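Local coordinates for transcriptional regulator (Arabidopsis thaliana, PDB 7DE9), which binds the H3K4me1 histone mark through this Tudor domain and, as a cohesin cofactor, contributes to DNA repair and sister chromatid cohesion, at residues E10-G14 with S15-V19. Residues are numbered along the deposited sequence; the frame is centred on the assembly and turned at random.
Sequences ESLVG and SRIKV
Leu-12 and Ser-15 close a type II beta turn that leads from a short 3-10 segment, residues 10-12, into the first strand of the Tudor domain. One backbone hydrogen bond spans the turn: Ser-15 N donates to Leu-12 O over 3.0 Å with an N-H...O angle of 156°, the N-H coming in tilted from the carbonyl plane. The CB of Ser-15 lies 3.2 Å from Leu-12 O, and Ser-15 OG is 3.3 Å from that same oxygen. Just before the turn, the 3-10 segment carries a longer bond of its own, from Val-13 N to Glu-10 O at 3.3 Å. Gly-14 takes the third position of the beta turn with a positive phi of 97°, as is characteristic of type II.

Side-chain contacts gather around Leu-12. With CG anti to the backbone N (chi1 -164°), the leucine reaches forward past the turn, and its CD1 comes to 4.1 Å from Ser-15 CB. The same methyl meets the branch methyl of Ile-17, CD1 to CG2 at 4.4 Å, a loose apolar contact between two buried residues.

Antiparallel pairing with strand 26-36 begins at Gly-14 and Ser-15, just ahead of strand 16-21, with backbone hydrogen bonds to Val-32, and continues with Ile-17 to Gly-30. Leu-12 and Ile-17 both pack on Val-32 and on Trp-61 of strand 61-63, while His-42 and Val-44 of strand 41-46 touch Leu-12 and Ile-17, respectively, so the turn brings Leu-12 into the hydrophobic core of the small, strongly bent sheet.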
loop_
_atom_site.group_PDB
_atom_site.type_symbol
_atom_site.label_atom_id
_atom_site.label_comp_id
_atom_site.label_asym_id
_atom_site.label_seq_id
_atom_site.Cartn_x
_atom_site.Cartn_y
_atom_site.Cartn_z
ATOM N N GLU A 10 4.580 7.166 -9.483
ATOM C CA GLU A 10 4.189 6.224 -10.517
ATOM C C GLU A 10 5.199 5.086 -10.638
ATOM O O GLU A 10 4.855 3.986 -11.071
ATOM C CB GLU A 10 4.026 6.945 -11.856
ATOM C CG GLU A 10 3.195 6.184 -12.874
ATOM C CD GLU A 10 2.721 7.071 -14.010
ATOM O OE1 GLU A 10 2.684 8.305 -13.822
ATOM O OE2 GLU A 10 2.387 6.538 -15.090
ATOM N N SER A 11 6.438 5.340 -10.233
ATOM C CA SER A 11 7.490 4.339 -10.389
ATOM C C SER A 11 7.283 3.121 -9.485
ATOM O O SER A 11 7.904 2.080 -9.689
ATOM C CB SER A 11 8.858 4.961 -10.109
ATOM O OG SER A 11 8.930 5.441 -8.776
ATOM N N LEU A 12 6.410 3.246 -8.493
ATOM C CA LEU A 12 6.202 2.175 -7.524
ATOM C C LEU A 12 5.276 1.081 -8.054
ATOM O O LEU A 12 5.256 -0.040 -7.534
ATOM C CB LEU A 12 5.639 2.752 -6.224
ATOM C CG LEU A 12 5.719 1.851 -4.996
ATOM C CD1 LEU A 12 7.164 1.475 -4.709
ATOM C CD2 LEU A 12 5.101 2.558 -3.809
ATOM N N VAL A 13 4.504 1.413 -9.083
ATOM C CA VAL A 13 3.546 0.472 -9.644
ATOM C C VAL A 13 4.269 -0.785 -10.095
ATOM O O VAL A 13 5.346 -0.711 -10.682
ATOM C CB VAL A 13 2.767 1.091 -10.822
ATOM C CG1 VAL A 13 1.841 0.064 -11.447
ATOM C CG2 VAL A 13 1.976 2.314 -10.349
ATOM N N GLY A 14 3.694 -1.941 -9.779
ATOM C CA GLY A 14 4.283 -3.210 -10.155
ATOM C C GLY A 14 5.093 -3.842 -9.039
ATOM O O GLY A 14 5.354 -5.044 -9.056
ATOM N N SER A 15 5.485 -3.028 -8.065
ATOM C CA SER A 15 6.302 -3.498 -6.955
ATOM C C SER A 15 5.496 -4.217 -5.882
ATOM O O SER A 15 4.361 -3.847 -5.582
ATOM C CB SER A 15 7.050 -2.330 -6.313
ATOM O OG SER A 15 8.005 -1.790 -7.211
ATOM N N ARG A 16 6.102 -5.251 -5.311
ATOM C CA ARG A 16 5.578 -5.884 -4.114
ATOM C C ARG A 16 6.048 -5.095 -2.908
ATOM O O ARG A 16 7.241 -4.825 -2.759
ATOM C CB ARG A 16 6.040 -7.335 -4.003
ATOM C CG ARG A 16 5.435 -8.280 -5.023
ATOM C CD ARG A 16 6.306 -9.522 -5.181
ATOM N NE ARG A 16 7.612 -9.197 -5.754
ATOM C CZ ARG A 16 8.542 -10.097 -6.062
ATOM N NH1 ARG A 16 8.318 -11.387 -5.846
ATOM N NH2 ARG A 16 9.698 -9.706 -6.583
ATOM N N ILE A 17 5.110 -4.719 -2.049
ATOM C CA ILE A 17 5.445 -3.968 -0.853
ATOM C C ILE A 17 4.786 -4.573 0.374
ATOM O O ILE A 17 3.894 -5.413 0.269
ATOM C CB ILE A 17 5.029 -2.490 -0.970
ATOM C CG1 ILE A 17 3.508 -2.342 -0.970
ATOM C CG2 ILE A 17 5.632 -1.853 -2.221
ATOM C CD1 ILE A 17 3.054 -0.897 -0.988
ATOM N N LYS A 18 5.254 -4.165 1.544
ATOM C CA LYS A 18 4.543 -4.485 2.764
ATOM C C LYS A 18 4.112 -3.182 3.420
ATOM O O LYS A 18 4.898 -2.240 3.560
ATOM C CB LYS A 18 5.387 -5.348 3.702
ATOM C CG LYS A 18 6.768 -4.832 4.015
ATOM C CD LYS A 18 7.608 -5.963 4.595
ATOM C CE LYS A 18 8.626 -5.462 5.603
ATOM N NZ LYS A 18 9.431 -6.583 6.164
ATOM N N VAL A 19 2.838 -3.132 3.781
ATOM C CA VAL A 19 2.222 -1.930 4.323
ATOM C C VAL A 19 1.935 -2.145 5.805
ATOM O O VAL A 19 1.411 -3.189 6.199
ATOM C CB VAL A 19 0.915 -1.567 3.580
ATOM C CG1 VAL A 19 0.357 -0.258 4.089
ATOM C CG2 VAL A 19 1.150 -1.489 2.071
#